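Local structure of 4-hydroxy-tetrahydrodipicolinate synthase (Methylacidiphilum fumariolicum SolV, 6T3T) at residues Leu28-Ile39 against Thr63-Phe74. The protein probably catalyses the condensation of pyruvate with aspartate-beta-semialdehyde to 4-hydroxy-tetrahydrodipicolinate, a step of lysine biosynthesis. Sequence-based numbering, arbitrary orientation.
Sequences LEHQIENRIDGI and TAEIVEKRIKIF
Arg70 grips the carboxylate of Glu29 end-on in a two-pronged salt bridge: NH2 meets OE2 at 2.9 Å almost straight (175°), and NH1 reaches OE1 at 3.1 Å on a more bent path. The carboxylate and guanidinium planes are 48° apart. NE and NH2 also donate to Val67 O and Ile66 O at the end of helix 53-67, a task suited to arginine's several N-H groups, and Ile32 CD1 sits 3.4 Å above the guanidinium, over its centre. Replacing Glu29 with alanine removes the carboxylate and would probably leave the Arg70 charge without its acidic mate, weakening the tie between the two helices, though the carbonyl bonds could remain. Inward, strands 38-40 and 72-76 are parallel neighbours in the TIM barrel, joined through helix 53-67 in a right-handed beta-alpha-beta crossover. Lys72 N donates to Asp37 O, Ile39 N to Lys72 O at 2.7 Å, and Phe74 N to Ile39 O. Glycine suits position 38, where a CB would probably come too close to Lys72 O. Between helices and strands, Ile71 CD1 touches Ile32 CG1 and Ile39 CG1, both at 3.7 Å; Ile71 CG1 lies between backbone N and carbonyl carbon (chi1 61°), which carries CD1 to both. The side chains of Leu28 and Ile66 cross at about a right angle, with Leu28 CD1 3.8 Å from Ile66 CG2.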
ATOM      1  N   LEU A  28     -18.325  28.178 -19.083  1.00 22.21           N
ATOM      2  CA  LEU A  28     -19.024  28.674 -17.906  1.00 19.35           C
ATOM      3  C   LEU A  28     -20.522  28.803 -18.167  1.00 19.23           C
ATOM      4  O   LEU A  28     -21.336  28.427 -17.323  1.00 22.29           O
ATOM      5  CB  LEU A  28     -18.402  29.997 -17.465  1.00 22.35           C
ATOM      6  CG  LEU A  28     -17.051  29.796 -16.784  1.00 18.87           C
ATOM      7  CD1 LEU A  28     -16.342  31.126 -16.496  1.00 19.16           C
ATOM      8  CD2 LEU A  28     -17.280  29.017 -15.509  1.00 19.64           C
ATOM      9  N   GLU A  29     -20.904  29.313 -19.339  1.00 23.82           N
ATOM     10  CA  GLU A  29     -22.324  29.413 -19.671  1.00 20.01           C
ATOM     11  C   GLU A  29     -22.979  28.040 -19.739  1.00 23.54           C
ATOM     12  O   GLU A  29     -24.119  27.870 -19.299  1.00 20.46           O
ATOM     13  CB  GLU A  29     -22.515  30.160 -20.985  1.00 16.48           C
ATOM     14  CG  GLU A  29     -22.075  31.631 -20.930  1.00 22.53           C
ATOM     15  CD  GLU A  29     -22.899  32.495 -19.951  1.00 24.64           C
ATOM     16  OE1 GLU A  29     -24.017  32.095 -19.537  1.00 24.55           O
ATOM     17  OE2 GLU A  29     -22.432  33.608 -19.619  1.00 26.53           O
ATOM     18  N   HIS A  30     -22.295  27.055 -20.323  1.00 21.28           N
ATOM     19  CA  HIS A  30     -22.869  25.710 -20.383  1.00 22.75           C
ATOM     20  C   HIS A  30     -23.104  25.162 -18.975  1.00 19.70           C
ATOM     21  O   HIS A  30     -24.103  24.473 -18.734  1.00 17.86           O
ATOM     22  CB  HIS A  30     -21.960  24.784 -21.216  1.00 18.22           C
ATOM     23  CG  HIS A  30     -22.616  23.494 -21.632  1.00 31.17           C
ATOM     24  ND1 HIS A  30     -23.799  23.449 -22.350  1.00 31.86           N
ATOM     25  CD2 HIS A  30     -22.250  22.199 -21.439  1.00 29.55           C
ATOM     26  CE1 HIS A  30     -24.134  22.188 -22.567  1.00 29.83           C
ATOM     27  NE2 HIS A  30     -23.220  21.411 -22.016  1.00 27.53           N
ATOM     28  N   GLN A  31     -22.208  25.485 -18.024  1.00 17.84           N
ATOM     29  CA  GLN A  31     -22.417  25.062 -16.638  1.00 16.65           C
ATOM     30  C   GLN A  31     -23.669  25.722 -16.049  1.00 17.78           C
ATOM     31  O   GLN A  31     -24.541  25.038 -15.499  1.00 13.74           O
ATOM     32  CB  GLN A  31     -21.188  25.379 -15.774  1.00 15.42           C
ATOM     33  CG  GLN A  31     -19.860  24.649 -16.177  1.00 17.95           C
ATOM     34  CD  GLN A  31     -20.011  23.133 -16.155  1.00 18.60           C
ATOM     35  OE1 GLN A  31     -20.316  22.544 -15.115  1.00 20.03           O
ATOM     36  NE2 GLN A  31     -19.887  22.510 -17.319  1.00 19.52           N
ATOM     37  N   ILE A  32     -23.770  27.051 -16.165  1.00 18.33           N
ATOM     38  CA  ILE A  32     -24.887  27.803 -15.583  1.00 16.32           C
ATOM     39  C   ILE A  32     -26.221  27.331 -16.151  1.00 19.64           C
ATOM     40  O   ILE A  32     -27.252  27.363 -15.469  1.00 20.97           O
ATOM     41  CB  ILE A  32     -24.691  29.311 -15.840  1.00 20.08           C
ATOM     42  CG1 ILE A  32     -23.481  29.836 -15.078  1.00 20.05           C
ATOM     43  CG2 ILE A  32     -25.979  30.100 -15.514  1.00 15.57           C
ATOM     44  CD1 ILE A  32     -22.990  31.172 -15.594  1.00 16.81           C
ATOM     45  N   GLU A  33     -26.235  26.951 -17.429  1.00 16.34           N
ATOM     46  CA  GLU A  33     -27.462  26.530 -18.106  1.00 23.71           C
ATOM     47  C   GLU A  33     -27.892  25.129 -17.726  1.00 17.91           C
ATOM     48  O   GLU A  33     -28.953  24.681 -18.170  1.00 19.77           O
ATOM     49  CB  GLU A  33     -27.273  26.559 -19.638  1.00 19.27           C
ATOM     50  CG  GLU A  33     -27.242  27.945 -20.289  1.00 27.38           C
ATOM     51  CD  GLU A  33     -26.593  27.871 -21.681  1.00 37.92           C
ATOM     52  OE1 GLU A  33     -26.231  26.735 -22.094  1.00 32.34           O
ATOM     53  OE2 GLU A  33     -26.404  28.930 -22.336  1.00 42.08           O
ATOM     54  N   ASN A  34     -27.084  24.416 -16.952  1.00 18.29           N
ATOM     55  CA  ASN A  34     -27.335  23.010 -16.729  1.00 19.43           C
ATOM     56  C   ASN A  34     -27.296  22.653 -15.262  1.00 17.91           C
ATOM     57  O   ASN A  34     -26.814  21.585 -14.878  1.00 20.02           O
ATOM     58  CB  ASN A  34     -26.357  22.191 -17.562  1.00 20.76           C
ATOM     59  CG  ASN A  34     -26.807  22.098 -18.999  1.00 19.78           C
ATOM     60  OD1 ASN A  34     -27.849  21.509 -19.284  1.00 26.33           O
ATOM     61  ND2 ASN A  34     -26.084  22.728 -19.894  1.00 20.64           N
ATOM     62  N   ARG A  35     -27.827  23.542 -14.423  1.00 17.09           N
ATOM     63  CA  ARG A  35     -28.178  23.241 -13.035  1.00 18.69           C
ATOM     64  C   ARG A  35     -26.954  22.945 -12.166  1.00 19.24           C
ATOM     65  O   ARG A  35     -27.008  22.121 -11.253  1.00 19.86           O
ATOM     66  CB  ARG A  35     -29.210  22.106 -12.981  1.00 17.72           C
ATOM     67  CG  ARG A  35     -30.419  22.420 -13.895  1.00 26.27           C
ATOM     68  CD  ARG A  35     -31.663  21.638 -13.516  1.00 32.44           C
ATOM     69  NE  ARG A  35     -32.019  21.815 -12.112  1.00 35.03           N
ATOM     70  CZ  ARG A  35     -33.001  21.156 -11.500  1.00 37.19           C
ATOM     71  NH1 ARG A  35     -33.744  20.272 -12.171  1.00 31.80           N
ATOM     72  NH2 ARG A  35     -33.238  21.379 -10.214  1.00 36.71           N
ATOM     73  N   ILE A  36     -25.843  23.601 -12.450  1.00 12.68           N
ATOM     74  CA  ILE A  36     -24.643  23.482 -11.647  1.00 14.96           C
ATOM     75  C   ILE A  36     -24.692  24.522 -10.527  1.00 20.34           C
ATOM     76  O   ILE A  36     -25.053  25.692 -10.749  1.00 15.86           O
ATOM     77  CB  ILE A  36     -23.410  23.628 -12.546  1.00 14.02           C
ATOM     78  CG1 ILE A  36     -23.485  22.511 -13.588  1.00 13.81           C
ATOM     79  CG2 ILE A  36     -22.122  23.626 -11.748  1.00 15.98           C
ATOM     80  CD1 ILE A  36     -23.075  21.144 -13.021  1.00 12.38           C
ATOM     81  N   ASP A  37     -24.362  24.094  -9.312  1.00 18.94           N
ATOM     82  CA  ASP A  37     -24.491  24.994  -8.176  1.00 20.92           C
ATOM     83  C   ASP A  37     -23.324  25.953  -8.045  1.00 20.69           C
ATOM     84  O   ASP A  37     -23.493  27.022  -7.442  1.00 16.95           O
ATOM     85  CB  ASP A  37     -24.662  24.196  -6.892  1.00 17.61           C
ATOM     86  CG  ASP A  37     -25.941  23.394  -6.913  1.00 23.12           C
ATOM     87  OD1 ASP A  37     -27.010  24.031  -6.884  1.00 28.01           O
ATOM     88  OD2 ASP A  37     -25.879  22.154  -7.074  1.00 20.07           O
ATOM     89  N   GLY A  38     -22.161  25.604  -8.580  1.00 13.47           N
ATOM     90  CA  GLY A  38     -21.021  26.486  -8.429  1.00 19.54           C
ATOM     91  C   GLY A  38     -19.834  25.965  -9.198  1.00 17.30           C
ATOM     92  O   GLY A  38     -19.864  24.876  -9.780  1.00 17.58           O
ATOM     93  N   ILE A  39     -18.769  26.762  -9.174  1.00 16.01           N
ATOM     94  CA  ILE A  39     -17.568  26.538  -9.970  1.00 15.55           C
ATOM     95  C   ILE A  39     -16.354  26.551  -9.045  1.00 17.76           C
ATOM     96  O   ILE A  39     -16.262  27.386  -8.139  1.00 16.55           O
ATOM     97  CB  ILE A  39     -17.428  27.627 -11.067  1.00 19.63           C
ATOM     98  CG1 ILE A  39     -18.690  27.694 -11.943  1.00 20.90           C
ATOM     99  CG2 ILE A  39     -16.170  27.407 -11.924  1.00 13.68           C
ATOM    100  CD1 ILE A  39     -18.878  26.498 -12.875  1.00 16.00           C
ATOM    101  N   THR A  63     -13.509  34.195 -14.248  1.00 18.93           N
ATOM    102  CA  THR A  63     -14.621  33.373 -13.798  1.00 22.85           C
ATOM    103  C   THR A  63     -15.634  34.217 -13.030  1.00 22.73           C
ATOM    104  O   THR A  63     -16.834  34.135 -13.288  1.00 18.68           O
ATOM    105  CB  THR A  63     -14.110  32.205 -12.948  1.00 23.85           C
ATOM    106  OG1 THR A  63     -13.174  31.421 -13.708  1.00 21.34           O
ATOM    107  CG2 THR A  63     -15.270  31.317 -12.494  1.00 17.93           C
ATOM    108  N   ALA A  64     -15.162  35.058 -12.101  1.00 19.98           N
ATOM    109  CA  ALA A  64     -16.084  35.913 -11.356  1.00 22.64           C
ATOM    110  C   ALA A  64     -16.787  36.875 -12.285  1.00 20.84           C
ATOM    111  O   ALA A  64     -18.002  37.063 -12.183  1.00 20.76           O
ATOM    112  CB  ALA A  64     -15.370  36.684 -10.244  1.00 16.75           C
ATOM    113  N   GLU A  65     -16.042  37.494 -13.209  1.00 21.48           N
ATOM    114  CA  GLU A  65     -16.664  38.450 -14.115  1.00 21.66           C
ATOM    115  C   GLU A  65     -17.713  37.789 -14.993  1.00 23.85           C
ATOM    116  O   GLU A  65     -18.823  38.316 -15.124  1.00 22.49           O
ATOM    117  CB  GLU A  65     -15.617  39.115 -14.990  1.00 22.30           C
ATOM    118  CG  GLU A  65     -14.896  40.194 -14.258  1.00 32.45           C
ATOM    119  CD  GLU A  65     -13.602  40.521 -14.921  1.00 34.39           C
ATOM    120  OE1 GLU A  65     -12.802  41.245 -14.299  1.00 37.49           O
ATOM    121  OE2 GLU A  65     -13.397  40.067 -16.066  1.00 30.61           O
ATOM    122  N   ILE A  66     -17.396  36.611 -15.557  1.00 20.39           N
ATOM    123  CA  ILE A  66     -18.337  35.925 -16.451  1.00 23.12           C
ATOM    124  C   ILE A  66     -19.564  35.457 -15.685  1.00 17.30           C
ATOM    125  O   ILE A  66     -20.697  35.716 -16.097  1.00 17.46           O
ATOM    126  CB  ILE A  66     -17.653  34.744 -17.169  1.00 20.14           C
ATOM    127  CG1 ILE A  66     -16.673  35.248 -18.234  1.00 21.34           C
ATOM    128  CG2 ILE A  66     -18.689  33.819 -17.794  1.00 15.91           C
ATOM    129  CD1 ILE A  66     -15.412  34.366 -18.343  1.00 21.15           C
ATOM    130  N   VAL A  67     -19.353  34.820 -14.531  1.00 16.42           N
ATOM    131  CA  VAL A  67     -20.445  34.225 -13.772  1.00 21.34           C
ATOM    132  C   VAL A  67     -21.343  35.308 -13.213  1.00 15.90           C
ATOM    133  O   VAL A  67     -22.562  35.123 -13.137  1.00 19.87           O
ATOM    134  CB  VAL A  67     -19.890  33.305 -12.662  1.00 20.53           C
ATOM    135  CG1 VAL A  67     -20.989  32.910 -11.663  1.00 18.49           C
ATOM    136  CG2 VAL A  67     -19.308  32.046 -13.276  1.00 17.47           C
ATOM    137  N   GLU A  68     -20.776  36.457 -12.830  1.00 20.50           N
ATOM    138  CA  GLU A  68     -21.555  37.582 -12.281  1.00 22.49           C
ATOM    139  C   GLU A  68     -22.589  37.117 -11.254  1.00 21.75           C
ATOM    140  O   GLU A  68     -23.773  37.482 -11.310  1.00 17.57           O
ATOM    141  CB  GLU A  68     -22.247  38.367 -13.411  1.00 18.04           C
ATOM    142  CG  GLU A  68     -22.611  39.853 -13.100  1.00 18.80           C
ATOM    143  CD  GLU A  68     -23.158  40.614 -14.319  1.00 19.67           C
ATOM    144  OE1 GLU A  68     -23.975  41.559 -14.179  1.00 21.55           O
ATOM    145  OE2 GLU A  68     -22.790  40.243 -15.447  1.00 18.28           O
ATOM    146  N   LYS A  69     -22.117  36.310 -10.304  1.00 19.78           N
ATOM    147  CA  LYS A  69     -22.843  35.867  -9.118  1.00 20.41           C
ATOM    148  C   LYS A  69     -24.050  34.981  -9.417  1.00 18.59           C
ATOM    149  O   LYS A  69     -24.841  34.715  -8.516  1.00 18.76           O
ATOM    150  CB  LYS A  69     -23.278  37.064  -8.260  1.00 20.88           C
ATOM    151  CG  LYS A  69     -22.097  37.858  -7.720  1.00 28.42           C
ATOM    152  CD  LYS A  69     -21.827  37.494  -6.272  1.00 40.46           C
ATOM    153  CE  LYS A  69     -22.542  38.476  -5.328  1.00 40.32           C
ATOM    154  NZ  LYS A  69     -22.236  38.157  -3.895  1.00 40.53           N
ATOM    155  N   ARG A  70     -24.226  34.509 -10.650  1.00 19.24           N
ATOM    156  CA  ARG A  70     -25.387  33.661 -10.919  1.00 18.78           C
ATOM    157  C   ARG A  70     -25.277  32.324 -10.192  1.00 19.79           C
ATOM    158  O   ARG A  70     -26.281  31.795  -9.714  1.00 17.49           O
ATOM    159  CB  ARG A  70     -25.545  33.440 -12.414  1.00 17.06           C
ATOM    160  CG  ARG A  70     -25.959  34.686 -13.154  1.00 20.43           C
ATOM    161  CD  ARG A  70     -25.944  34.466 -14.657  1.00 18.86           C
ATOM    162  NE  ARG A  70     -24.589  34.546 -15.197  1.00 18.42           N
ATOM    163  CZ  ARG A  70     -24.286  34.277 -16.466  1.00 15.85           C
ATOM    164  NH1 ARG A  70     -25.229  33.908 -17.308  1.00 14.98           N
ATOM    165  NH2 ARG A  70     -23.038  34.369 -16.887  1.00 13.34           N
ATOM    166  N   ILE A  71     -24.068  31.775 -10.084  1.00 19.30           N
ATOM    167  CA  ILE A  71     -23.804  30.588  -9.280  1.00 15.28           C
ATOM    168  C   ILE A  71     -22.537  30.852  -8.453  1.00 19.96           C
ATOM    169  O   ILE A  71     -21.804  31.822  -8.681  1.00 17.70           O
ATOM    170  CB  ILE A  71     -23.673  29.313 -10.154  1.00 16.84           C
ATOM    171  CG1 ILE A  71     -22.508  29.420 -11.142  1.00 18.48           C
ATOM    172  CG2 ILE A  71     -24.950  29.027 -10.932  1.00 12.06           C
ATOM    173  CD1 ILE A  71     -22.319  28.141 -12.054  1.00 14.86           C
ATOM    174  N   LYS A  72     -22.261  29.954  -7.505  1.00 18.76           N
ATOM    175  CA  LYS A  72     -21.183  30.188  -6.547  1.00 20.49           C
ATOM    176  C   LYS A  72     -19.817  29.904  -7.150  1.00 20.07           C
ATOM    177  O   LYS A  72     -19.666  29.093  -8.067  1.00 16.98           O
ATOM    178  CB  LYS A  72     -21.356  29.320  -5.309  1.00 16.62           C
ATOM    179  CG  LYS A  72     -22.720  29.409  -4.696  1.00 22.73           C
ATOM    180  CD  LYS A  72     -22.810  30.629  -3.808  1.00 28.51           C
ATOM    181  CE  LYS A  72     -24.180  30.761  -3.191  1.00 34.36           C
ATOM    182  NZ  LYS A  72     -24.307  32.069  -2.477  1.00 38.86           N
ATOM    183  N   ILE A  73     -18.806  30.558  -6.599  1.00 17.32           N
ATOM    184  CA  ILE A  73     -17.422  30.296  -6.960  1.00 20.84           C
ATOM    185  C   ILE A  73     -16.637  30.012  -5.688  1.00 24.20           C
ATOM    186  O   ILE A  73     -16.616  30.845  -4.767  1.00 18.66           O
ATOM    187  CB  ILE A  73     -16.780  31.467  -7.712  1.00 20.22           C
ATOM    188  CG1 ILE A  73     -17.574  31.783  -8.981  1.00 22.13           C
ATOM    189  CG2 ILE A  73     -15.337  31.124  -8.035  1.00 17.03           C
ATOM    190  CD1 ILE A  73     -17.042  33.004  -9.705  1.00 21.06           C
ATOM    191  N   PHE A  74     -16.000  28.841  -5.630  1.00 19.66           N
ATOM    192  CA  PHE A  74     -15.012  28.539  -4.601  1.00 19.94           C
ATOM    193  C   PHE A  74     -13.682  28.361  -5.311  1.00 20.27           C
ATOM    194  O   PHE A  74     -13.458  27.345  -5.981  1.00 17.30           O
ATOM    195  CB  PHE A  74     -15.392  27.309  -3.772  1.00 17.53           C
ATOM    196  CG  PHE A  74     -16.426  27.597  -2.730  1.00 22.77           C
ATOM    197  CD1 PHE A  74     -17.730  27.910  -3.093  1.00 23.70           C
ATOM    198  CD2 PHE A  74     -16.087  27.606  -1.381  1.00 23.54           C
ATOM    199  CE1 PHE A  74     -18.700  28.182  -2.127  1.00 28.61           C
ATOM    200  CE2 PHE A  74     -17.054  27.889  -0.396  1.00 30.65           C
ATOM    201  CZ  PHE A  74     -18.362  28.190  -0.777  1.00 27.96           C
TER